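Local atomic coordinates of carbohydrate esterase family 2 (CE2) (Chaetomium olivicolor, PDB entry 4XVH), a protein that probably removes acetyl groups from xylan as a carbohydrate esterase, joining an SGNH-type hydrolase domain to a beta-sandwich carbohydrate-binding domain. Residues Y197-N211 and I242-N255. Residues are numbered along the deposited sequence; the frame is centred on the assembly and turned at random.
Sequences YPFPRSWSPDAVVIN and IQKHYPRAHFFLLN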
ATOM      1  N   TYR A 197     -10.155 -13.368   3.190  1.00 24.22           N
ATOM      2  CA  TYR A 197      -8.926 -13.723   2.452  1.00 22.86           C
ATOM      3  C   TYR A 197      -8.452 -15.129   2.823  1.00 24.85           C
ATOM      4  O   TYR A 197      -8.140 -15.386   3.980  1.00 22.20           O
ATOM      5  CB  TYR A 197      -7.794 -12.714   2.717  1.00 20.91           C
ATOM      6  CG  TYR A 197      -6.552 -12.932   1.839  1.00 18.84           C
ATOM      7  CD1 TYR A 197      -6.641 -12.956   0.432  1.00 18.68           C
ATOM      8  CD2 TYR A 197      -5.302 -13.095   2.414  1.00 18.46           C
ATOM      9  CE1 TYR A 197      -5.506 -13.149  -0.363  1.00 21.40           C
ATOM     10  CE2 TYR A 197      -4.161 -13.278   1.637  1.00 17.93           C
ATOM     11  CZ  TYR A 197      -4.272 -13.313   0.250  1.00 21.07           C
ATOM     12  OH  TYR A 197      -3.138 -13.522  -0.497  1.00 20.91           O
ATOM     13  N   PRO A 198      -8.366 -16.040   1.838  1.00 25.57           N
ATOM     14  CA  PRO A 198      -8.022 -17.417   2.209  1.00 26.58           C
ATOM     15  C   PRO A 198      -6.514 -17.655   2.356  1.00 24.94           C
ATOM     16  O   PRO A 198      -6.132 -18.782   2.629  1.00 25.15           O
ATOM     17  CB  PRO A 198      -8.603 -18.248   1.058  1.00 28.47           C
ATOM     18  CG  PRO A 198      -8.606 -17.370  -0.111  1.00 28.59           C
ATOM     19  CD  PRO A 198      -8.675 -15.913   0.403  1.00 26.57           C
ATOM     20  N   PHE A 199      -5.681 -16.627   2.195  1.00 21.39           N
ATOM     21  CA  PHE A 199      -4.227 -16.849   2.231  1.00 24.54           C
ATOM     22  C   PHE A 199      -3.794 -18.003   1.284  1.00 23.33           C
ATOM     23  O   PHE A 199      -3.230 -19.027   1.723  1.00 23.52           O
ATOM     24  CB  PHE A 199      -3.796 -17.092   3.676  1.00 26.10           C
ATOM     25  CG  PHE A 199      -3.849 -15.829   4.505  1.00 25.88           C
ATOM     26  CD1 PHE A 199      -2.804 -14.911   4.437  1.00 24.91           C
ATOM     27  CD2 PHE A 199      -4.962 -15.530   5.280  1.00 27.04           C
ATOM     28  CE1 PHE A 199      -2.849 -13.703   5.145  1.00 25.80           C
ATOM     29  CE2 PHE A 199      -5.023 -14.328   6.015  1.00 27.10           C
ATOM     30  CZ  PHE A 199      -3.963 -13.408   5.941  1.00 26.65           C
ATOM     31  N   PRO A 200      -4.085 -17.851  -0.023  1.00 22.73           N
ATOM     32  CA  PRO A 200      -3.715 -18.908  -0.971  1.00 25.20           C
ATOM     33  C   PRO A 200      -2.204 -19.045  -1.032  1.00 21.75           C
ATOM     34  O   PRO A 200      -1.474 -18.042  -0.917  1.00 20.59           O
ATOM     35  CB  PRO A 200      -4.260 -18.402  -2.309  1.00 21.88           C
ATOM     36  CG  PRO A 200      -4.223 -16.899  -2.132  1.00 20.50           C
ATOM     37  CD  PRO A 200      -4.676 -16.696  -0.717  1.00 21.28           C
ATOM     38  N   ARG A 201      -1.753 -20.268  -1.230  1.00 22.82           N
ATOM     39  CA  ARG A 201      -0.333 -20.579  -1.185  1.00 22.77           C
ATOM     40  C   ARG A 201       0.391 -20.072  -2.431  1.00 22.09           C
ATOM     41  O   ARG A 201       1.624 -20.109  -2.514  1.00 21.94           O
ATOM     42  CB  ARG A 201      -0.168 -22.106  -1.012  1.00 24.39           C
ATOM     43  CG  ARG A 201       1.258 -22.567  -0.684  1.00 33.07           C
ATOM     44  CD  ARG A 201       1.831 -21.729   0.439  1.00 31.53           C
ATOM     45  NE  ARG A 201       3.185 -22.115   0.842  1.00 30.95           N
ATOM     46  CZ  ARG A 201       4.281 -21.756   0.182  1.00 29.20           C
ATOM     47  NH1 ARG A 201       4.180 -21.061  -0.957  1.00 26.71           N
ATOM     48  NH2 ARG A 201       5.480 -22.121   0.638  1.00 29.37           N
ATOM     49  N   SER A 202      -0.379 -19.612  -3.417  1.00 21.85           N
ATOM     50  CA  SER A 202       0.194 -18.951  -4.592  1.00 26.31           C
ATOM     51  C   SER A 202       0.864 -17.630  -4.205  1.00 26.04           C
ATOM     52  O   SER A 202       1.729 -17.101  -4.948  1.00 27.08           O
ATOM     53  CB  SER A 202      -0.885 -18.709  -5.665  1.00 26.67           C
ATOM     54  OG  SER A 202      -2.039 -18.026  -5.163  1.00 24.88           O
ATOM     55  N   TRP A 203       0.507 -17.097  -3.040  1.00 22.70           N
ATOM     56  CA  TRP A 203       1.107 -15.832  -2.578  1.00 20.79           C
ATOM     57  C   TRP A 203       1.758 -16.083  -1.217  1.00 20.62           C
ATOM     58  O   TRP A 203       1.075 -16.405  -0.238  1.00 19.59           O
ATOM     59  CB  TRP A 203       0.047 -14.701  -2.490  1.00 17.43           C
ATOM     60  CG  TRP A 203       0.598 -13.332  -2.034  1.00 17.58           C
ATOM     61  CD1 TRP A 203       0.379 -12.721  -0.820  1.00 17.06           C
ATOM     62  CD2 TRP A 203       1.434 -12.432  -2.786  1.00 17.77           C
ATOM     63  NE1 TRP A 203       1.039 -11.500  -0.773  1.00 17.35           N
ATOM     64  CE2 TRP A 203       1.684 -11.295  -1.965  1.00 16.15           C
ATOM     65  CE3 TRP A 203       1.994 -12.470  -4.072  1.00 17.70           C
ATOM     66  CZ2 TRP A 203       2.479 -10.228  -2.380  1.00 15.00           C
ATOM     67  CZ3 TRP A 203       2.780 -11.399  -4.493  1.00 15.13           C
ATOM     68  CH2 TRP A 203       3.028 -10.296  -3.644  1.00 14.35           C
ATOM     69  N   SER A 204       3.075 -15.936  -1.156  1.00 19.50           N
ATOM     70  CA  SER A 204       3.806 -16.279   0.049  1.00 20.08           C
ATOM     71  C   SER A 204       4.964 -15.295   0.224  1.00 20.22           C
ATOM     72  O   SER A 204       6.082 -15.557  -0.241  1.00 21.97           O
ATOM     73  CB  SER A 204       4.329 -17.728  -0.034  1.00 21.99           C
ATOM     74  OG  SER A 204       4.954 -18.099   1.189  1.00 23.85           O
ATOM     75  N   PRO A 205       4.696 -14.155   0.876  1.00 19.28           N
ATOM     76  CA  PRO A 205       5.674 -13.072   0.925  1.00 19.50           C
ATOM     77  C   PRO A 205       6.996 -13.474   1.550  1.00 20.39           C
ATOM     78  O   PRO A 205       7.027 -14.111   2.618  1.00 20.22           O
ATOM     79  CB  PRO A 205       4.992 -12.018   1.792  1.00 18.88           C
ATOM     80  CG  PRO A 205       3.543 -12.257   1.623  1.00 19.23           C
ATOM     81  CD  PRO A 205       3.363 -13.739   1.368  1.00 19.24           C
ATOM     82  N   ASP A 206       8.074 -13.092   0.877  1.00 19.19           N
ATOM     83  CA  ASP A 206       9.406 -13.215   1.432  1.00 20.13           C
ATOM     84  C   ASP A 206       9.615 -12.189   2.527  1.00 19.73           C
ATOM     85  O   ASP A 206      10.380 -12.409   3.485  1.00 17.02           O
ATOM     86  CB  ASP A 206      10.458 -13.000   0.358  1.00 20.29           C
ATOM     87  CG  ASP A 206      10.278 -13.919  -0.806  1.00 22.02           C
ATOM     88  OD1 ASP A 206      10.882 -15.005  -0.782  1.00 23.79           O
ATOM     89  OD2 ASP A 206       9.558 -13.551  -1.754  1.00 21.81           O
ATOM     90  N   ALA A 207       8.933 -11.063   2.360  1.00 18.00           N
ATOM     91  CA  ALA A 207       9.076  -9.947   3.271  1.00 18.48           C
ATOM     92  C   ALA A 207       7.712  -9.341   3.532  1.00 18.75           C
ATOM     93  O   ALA A 207       6.889  -9.244   2.618  1.00 17.24           O
ATOM     94  CB  ALA A 207      10.012  -8.890   2.682  1.00 17.40           C
ATOM     95  N   VAL A 208       7.506  -8.913   4.777  1.00 18.40           N
ATOM     96  CA  VAL A 208       6.299  -8.231   5.195  1.00 16.35           C
ATOM     97  C   VAL A 208       6.706  -6.942   5.877  1.00 16.70           C
ATOM     98  O   VAL A 208       7.455  -6.958   6.878  1.00 16.68           O
ATOM     99  CB  VAL A 208       5.462  -9.072   6.151  1.00 16.88           C
ATOM    100  CG1 VAL A 208       4.292  -8.235   6.744  1.00 15.36           C
ATOM    101  CG2 VAL A 208       4.939 -10.322   5.424  1.00 16.93           C
ATOM    102  N   VAL A 209       6.224  -5.842   5.302  1.00 16.00           N
ATOM    103  CA  VAL A 209       6.549  -4.491   5.743  1.00 15.86           C
ATOM    104  C   VAL A 209       5.370  -3.919   6.516  1.00 14.59           C
ATOM    105  O   VAL A 209       4.230  -3.955   6.032  1.00 14.63           O
ATOM    106  CB  VAL A 209       6.870  -3.562   4.559  1.00 14.98           C
ATOM    107  CG1 VAL A 209       7.165  -2.140   5.086  1.00 13.54           C
ATOM    108  CG2 VAL A 209       8.063  -4.125   3.744  1.00 13.67           C
ATOM    109  N   ILE A 210       5.616  -3.463   7.736  1.00 15.11           N
ATOM    110  CA  ILE A 210       4.513  -2.910   8.517  1.00 17.30           C
ATOM    111  C   ILE A 210       4.851  -1.505   8.967  1.00 17.69           C
ATOM    112  O   ILE A 210       5.856  -1.310   9.637  1.00 18.82           O
ATOM    113  CB  ILE A 210       4.194  -3.772   9.747  1.00 18.69           C
ATOM    114  CG1 ILE A 210       3.826  -5.197   9.300  1.00 19.13           C
ATOM    115  CG2 ILE A 210       3.074  -3.101  10.571  1.00 19.01           C
ATOM    116  CD1 ILE A 210       3.775  -6.195  10.414  1.00 19.56           C
ATOM    117  N   ASN A 211       3.983  -0.548   8.629  1.00 16.99           N
ATOM    118  CA  ASN A 211       4.165   0.843   9.015  1.00 17.06           C
ATOM    119  C   ASN A 211       2.886   1.388   9.662  1.00 16.64           C
ATOM    120  O   ASN A 211       2.000   1.921   8.985  1.00 16.98           O
ATOM    121  CB  ASN A 211       4.550   1.656   7.779  1.00 16.88           C
ATOM    122  CG  ASN A 211       4.836   3.123   8.082  1.00 19.02           C
ATOM    123  OD1 ASN A 211       4.456   3.670   9.119  1.00 18.98           O
ATOM    124  ND2 ASN A 211       5.481   3.777   7.129  1.00 20.36           N
ATOM    125  N   ILE A 242       0.436 -12.919  11.510  1.00 22.16           N
ATOM    126  CA  ILE A 242       0.798 -13.052  10.094  1.00 21.32           C
ATOM    127  C   ILE A 242       1.674 -14.299   9.873  1.00 24.10           C
ATOM    128  O   ILE A 242       1.583 -14.978   8.838  1.00 23.71           O
ATOM    129  CB  ILE A 242       1.525 -11.777   9.572  1.00 19.33           C
ATOM    130  CG1 ILE A 242       0.609 -10.564   9.757  1.00 19.66           C
ATOM    131  CG2 ILE A 242       1.944 -11.924   8.092  1.00 17.80           C
ATOM    132  CD1 ILE A 242       1.295  -9.250   9.446  1.00 18.96           C
ATOM    133  N   GLN A 243       2.484 -14.620  10.879  1.00 25.12           N
ATOM    134  CA  GLN A 243       3.379 -15.764  10.802  1.00 27.49           C
ATOM    135  C   GLN A 243       2.628 -17.089  10.818  1.00 28.10           C
ATOM    136  O   GLN A 243       3.169 -18.107  10.396  1.00 26.78           O
ATOM    137  CB  GLN A 243       4.384 -15.734  11.950  1.00 29.86           C
ATOM    138  CG  GLN A 243       5.440 -14.645  11.839  1.00 29.14           C
ATOM    139  CD  GLN A 243       6.315 -14.616  13.076  1.00 32.28           C
ATOM    140  OE1 GLN A 243       5.811 -14.698  14.206  1.00 33.38           O
ATOM    141  NE2 GLN A 243       7.628 -14.570  12.876  1.00 32.18           N
ATOM    142  N   LYS A 244       1.390 -17.080  11.297  1.00 29.33           N
ATOM    143  CA  LYS A 244       0.528 -18.257  11.148  1.00 32.95           C
ATOM    144  C   LYS A 244       0.425 -18.641   9.665  1.00 31.37           C
ATOM    145  O   LYS A 244       0.338 -19.825   9.314  1.00 31.56           O
ATOM    146  CB  LYS A 244      -0.867 -17.993  11.727  1.00 36.41           C
ATOM    147  CG  LYS A 244      -0.916 -18.005  13.251  1.00 41.94           C
ATOM    148  CD  LYS A 244      -2.357 -17.863  13.783  1.00 46.70           C
ATOM    149  CE  LYS A 244      -2.503 -18.425  15.218  1.00 52.41           C
ATOM    150  NZ  LYS A 244      -3.037 -17.453  16.235  1.00 54.85           N
ATOM    151  N   HIS A 245       0.449 -17.630   8.788  1.00 28.38           N
ATOM    152  CA  HIS A 245       0.321 -17.888   7.356  1.00 27.66           C
ATOM    153  C   HIS A 245       1.655 -17.898   6.623  1.00 25.16           C
ATOM    154  O   HIS A 245       1.861 -18.679   5.707  1.00 24.17           O
ATOM    155  CB  HIS A 245      -0.600 -16.852   6.724  1.00 28.89           C
ATOM    156  CG  HIS A 245      -1.948 -16.783   7.372  1.00 32.87           C
ATOM    157  ND1 HIS A 245      -2.864 -17.814   7.293  1.00 35.03           N
ATOM    158  CD2 HIS A 245      -2.526 -15.822   8.131  1.00 34.25           C
ATOM    159  CE1 HIS A 245      -3.953 -17.482   7.959  1.00 36.22           C
ATOM    160  NE2 HIS A 245      -3.775 -16.279   8.481  1.00 36.24           N
ATOM    161  N   TYR A 246       2.552 -17.002   7.025  1.00 24.20           N
ATOM    162  CA  TYR A 246       3.829 -16.848   6.353  1.00 23.89           C
ATOM    163  C   TYR A 246       4.971 -17.017   7.355  1.00 23.60           C
ATOM    164  O   TYR A 246       5.671 -16.063   7.679  1.00 22.53           O
ATOM    165  CB  TYR A 246       3.918 -15.469   5.676  1.00 21.18           C
ATOM    166  CG  TYR A 246       2.729 -15.099   4.804  1.00 21.33           C
ATOM    167  CD1 TYR A 246       2.165 -16.013   3.909  1.00 22.03           C
ATOM    168  CD2 TYR A 246       2.186 -13.821   4.858  1.00 19.97           C
ATOM    169  CE1 TYR A 246       1.069 -15.651   3.097  1.00 20.75           C
ATOM    170  CE2 TYR A 246       1.099 -13.461   4.072  1.00 19.87           C
ATOM    171  CZ  TYR A 246       0.551 -14.378   3.190  1.00 19.76           C
ATOM    172  OH  TYR A 246      -0.519 -13.986   2.399  1.00 18.68           O
ATOM    173  N   PRO A 247       5.148 -18.233   7.861  1.00 26.00           N
ATOM    174  CA  PRO A 247       6.107 -18.441   8.956  1.00 26.82           C
ATOM    175  C   PRO A 247       7.555 -18.111   8.600  1.00 26.91           C
ATOM    176  O   PRO A 247       8.350 -17.834   9.498  1.00 28.37           O
ATOM    177  CB  PRO A 247       5.975 -19.935   9.262  1.00 27.09           C
ATOM    178  CG  PRO A 247       5.440 -20.521   8.018  1.00 26.96           C
ATOM    179  CD  PRO A 247       4.562 -19.489   7.379  1.00 25.89           C
ATOM    180  N   ARG A 248       7.904 -18.171   7.323  1.00 26.26           N
ATOM    181  CA  ARG A 248       9.294 -17.944   6.933  1.00 27.53           C
ATOM    182  C   ARG A 248       9.560 -16.478   6.561  1.00 23.06           C
ATOM    183  O   ARG A 248      10.672 -16.122   6.224  1.00 22.68           O
ATOM    184  CB  ARG A 248       9.672 -18.834   5.747  1.00 31.58           C
ATOM    185  CG  ARG A 248       9.644 -20.350   6.017  1.00 38.36           C
ATOM    186  CD  ARG A 248       9.770 -21.143   4.693  1.00 42.79           C
ATOM    187  NE  ARG A 248       8.622 -20.947   3.791  1.00 45.62           N
ATOM    188  CZ  ARG A 248       8.587 -20.114   2.741  1.00 46.69           C
ATOM    189  NH1 ARG A 248       9.644 -19.360   2.424  1.00 47.38           N
ATOM    190  NH2 ARG A 248       7.480 -20.027   2.003  1.00 45.79           N
ATOM    191  N   ALA A 249       8.548 -15.626   6.577  1.00 21.00           N
ATOM    192  CA  ALA A 249       8.788 -14.256   6.100  1.00 20.69           C
ATOM    193  C   ALA A 249       9.661 -13.472   7.066  1.00 21.99           C
ATOM    194  O   ALA A 249       9.591 -13.696   8.281  1.00 22.73           O
ATOM    195  CB  ALA A 249       7.461 -13.515   5.906  1.00 19.52           C
ATOM    196  N   HIS A 250      10.456 -12.538   6.541  1.00 21.52           N
ATOM    197  CA  HIS A 250      11.082 -11.533   7.391  1.00 22.40           C
ATOM    198  C   HIS A 250      10.155 -10.328   7.525  1.00 22.07           C
ATOM    199  O   HIS A 250       9.451  -9.970   6.575  1.00 16.39           O
ATOM    200  CB  HIS A 250      12.434 -11.098   6.836  1.00 21.70           C
ATOM    201  CG  HIS A 250      13.508 -12.119   7.054  1.00 23.95           C
ATOM    202  ND1 HIS A 250      14.620 -11.879   7.828  1.00 23.92           N
ATOM    203  CD2 HIS A 250      13.623 -13.397   6.618  1.00 25.43           C
ATOM    204  CE1 HIS A 250      15.373 -12.968   7.871  1.00 26.22           C
ATOM    205  NE2 HIS A 250      14.799 -13.896   7.128  1.00 26.38           N
ATOM    206  N   PHE A 251      10.159  -9.708   8.705  1.00 17.54           N
ATOM    207  CA  PHE A 251       9.267  -8.578   8.955  1.00 17.33           C
ATOM    208  C   PHE A 251      10.070  -7.290   9.136  1.00 17.70           C
ATOM    209  O   PHE A 251      11.102  -7.273   9.845  1.00 19.18           O
ATOM    210  CB  PHE A 251       8.388  -8.868  10.193  1.00 18.50           C
ATOM    211  CG  PHE A 251       7.363  -9.944   9.942  1.00 19.11           C
ATOM    212  CD1 PHE A 251       7.751 -11.276   9.885  1.00 20.29           C
ATOM    213  CD2 PHE A 251       6.035  -9.605   9.680  1.00 18.78           C
ATOM    214  CE1 PHE A 251       6.838 -12.276   9.633  1.00 21.89           C
ATOM    215  CE2 PHE A 251       5.100 -10.577   9.419  1.00 19.92           C
ATOM    216  CZ  PHE A 251       5.499 -11.930   9.381  1.00 21.59           C
ATOM    217  N   PHE A 252       9.580  -6.221   8.512  1.00 17.13           N
ATOM    218  CA  PHE A 252      10.233  -4.922   8.500  1.00 16.59           C
ATOM    219  C   PHE A 252       9.289  -3.900   9.114  1.00 16.88           C
ATOM    220  O   PHE A 252       8.279  -3.511   8.507  1.00 17.65           O
ATOM    221  CB  PHE A 252      10.655  -4.573   7.062  1.00 16.31           C
ATOM    222  CG  PHE A 252      11.664  -5.559   6.527  1.00 16.69           C
ATOM    223  CD1 PHE A 252      11.236  -6.754   5.941  1.00 16.27           C
ATOM    224  CD2 PHE A 252      13.024  -5.387   6.762  1.00 17.26           C
ATOM    225  CE1 PHE A 252      12.145  -7.724   5.522  1.00 16.29           C
ATOM    226  CE2 PHE A 252      13.958  -6.381   6.322  1.00 17.20           C
ATOM    227  CZ  PHE A 252      13.500  -7.531   5.699  1.00 17.49           C
ATOM    228  N   LEU A 253       9.629  -3.489  10.333  1.00 17.12           N
ATOM    229  CA  LEU A 253       8.789  -2.624  11.159  1.00 17.32           C
ATOM    230  C   LEU A 253       9.326  -1.197  11.167  1.00 18.12           C
ATOM    231  O   LEU A 253      10.435  -0.935  11.636  1.00 19.19           O
ATOM    232  CB  LEU A 253       8.710  -3.175  12.589  1.00 17.09           C
ATOM    233  CG  LEU A 253       8.387  -4.671  12.718  1.00 17.58           C
ATOM    234  CD1 LEU A 253       8.166  -5.095  14.192  1.00 22.55           C
ATOM    235  CD2 LEU A 253       7.192  -5.108  11.897  1.00 16.88           C
ATOM    236  N   LEU A 254       8.551  -0.278  10.628  1.00 17.35           N
ATOM    237  CA  LEU A 254       9.027   1.095  10.447  1.00 17.54           C
ATOM    238  C   LEU A 254       8.406   2.060  11.441  1.00 17.71           C
ATOM    239  O   LEU A 254       7.240   1.938  11.786  1.00 16.66           O
ATOM    240  CB  LEU A 254       8.705   1.613   9.035  1.00 17.13           C
ATOM    241  CG  LEU A 254       9.565   1.195   7.837  1.00 17.42           C
ATOM    242  CD1 LEU A 254       9.416  -0.291   7.499  1.00 17.34           C
ATOM    243  CD2 LEU A 254       9.198   2.100   6.605  1.00 23.28           C
ATOM    244  N   ASN A 255       9.178   3.055  11.858  1.00 18.35           N
ATOM    245  CA  ASN A 255       8.606   4.140  12.602  1.00 17.93           C
ATOM    246  C   ASN A 255       8.129   5.216  11.604  1.00 18.96           C
ATOM    247  O   ASN A 255       8.286   5.089  10.374  1.00 17.36           O
ATOM    248  CB  ASN A 255       9.620   4.690  13.616  1.00 20.02           C
ATOM    249  CG  ASN A 255      10.923   5.074  12.974  1.00 19.36           C
ATOM    250  OD1 ASN A 255      11.014   5.116  11.760  1.00 19.61           O
ATOM    251  ND2 ASN A 255      11.944   5.364  13.791  1.00 19.86           N
TER
HETATM  252  O   HOH W   1      -1.688 -15.593   0.693  1.00 17.33           O
HETATM  253  O   HOH W   2       3.397 -19.385   3.006  1.00 32.07           O
HETATM  254  O   HOH W   3      11.738 -14.810   3.709  1.00 28.15           O
HETATM  255  O   HOH W   4       5.214   0.013  12.221  1.00 19.69           O
HETATM  256  O   HOH W   5       5.346   3.968  11.770  1.00 17.65           O
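Phe199 lays its ring flat over the imidazole of His245, centroids 3.5 Å apart and planes only 4° from parallel, just ahead of two neighbouring parallel strands of the SGNH-hydrolase sheet, 207-211 and 250-254. The other face of Phe199 is covered by Tyr197 CD2, while its edge turns toward the face of Tyr246 in an offset edge-to-face pair. Cutting Phe199 back to an alanine would probably leave the His245 ring without its stacking partner and open a gap between it and the Tyr197 ring. Tyr246 is gripped from another direction too: Pro205 CD sits 3.3 Å from its ring centroid, only 8° off the normal, a clear CH-pi contact. With CG anti to the carbonyl carbon (chi1 -50°), Tyr246 sends its hydroxyl in among Tyr197, Phe199 and Trp203. Further on, five backbone hydrogen bonds join 206-210 to 250-254, the first from His250 N to Asp206 O (3.1 Å), just before the strand. On one face of the sheet Val208 and Phe251 lie side by side, and Ile242 CD1, from helix 228-243, closes over Val208 CG1 and Ile210 CD1. Back at the aromatic cluster, one water bonds Tyr197 OH, donates to Pro200 O, and has its O 2.6 Å from Tyr246 OH.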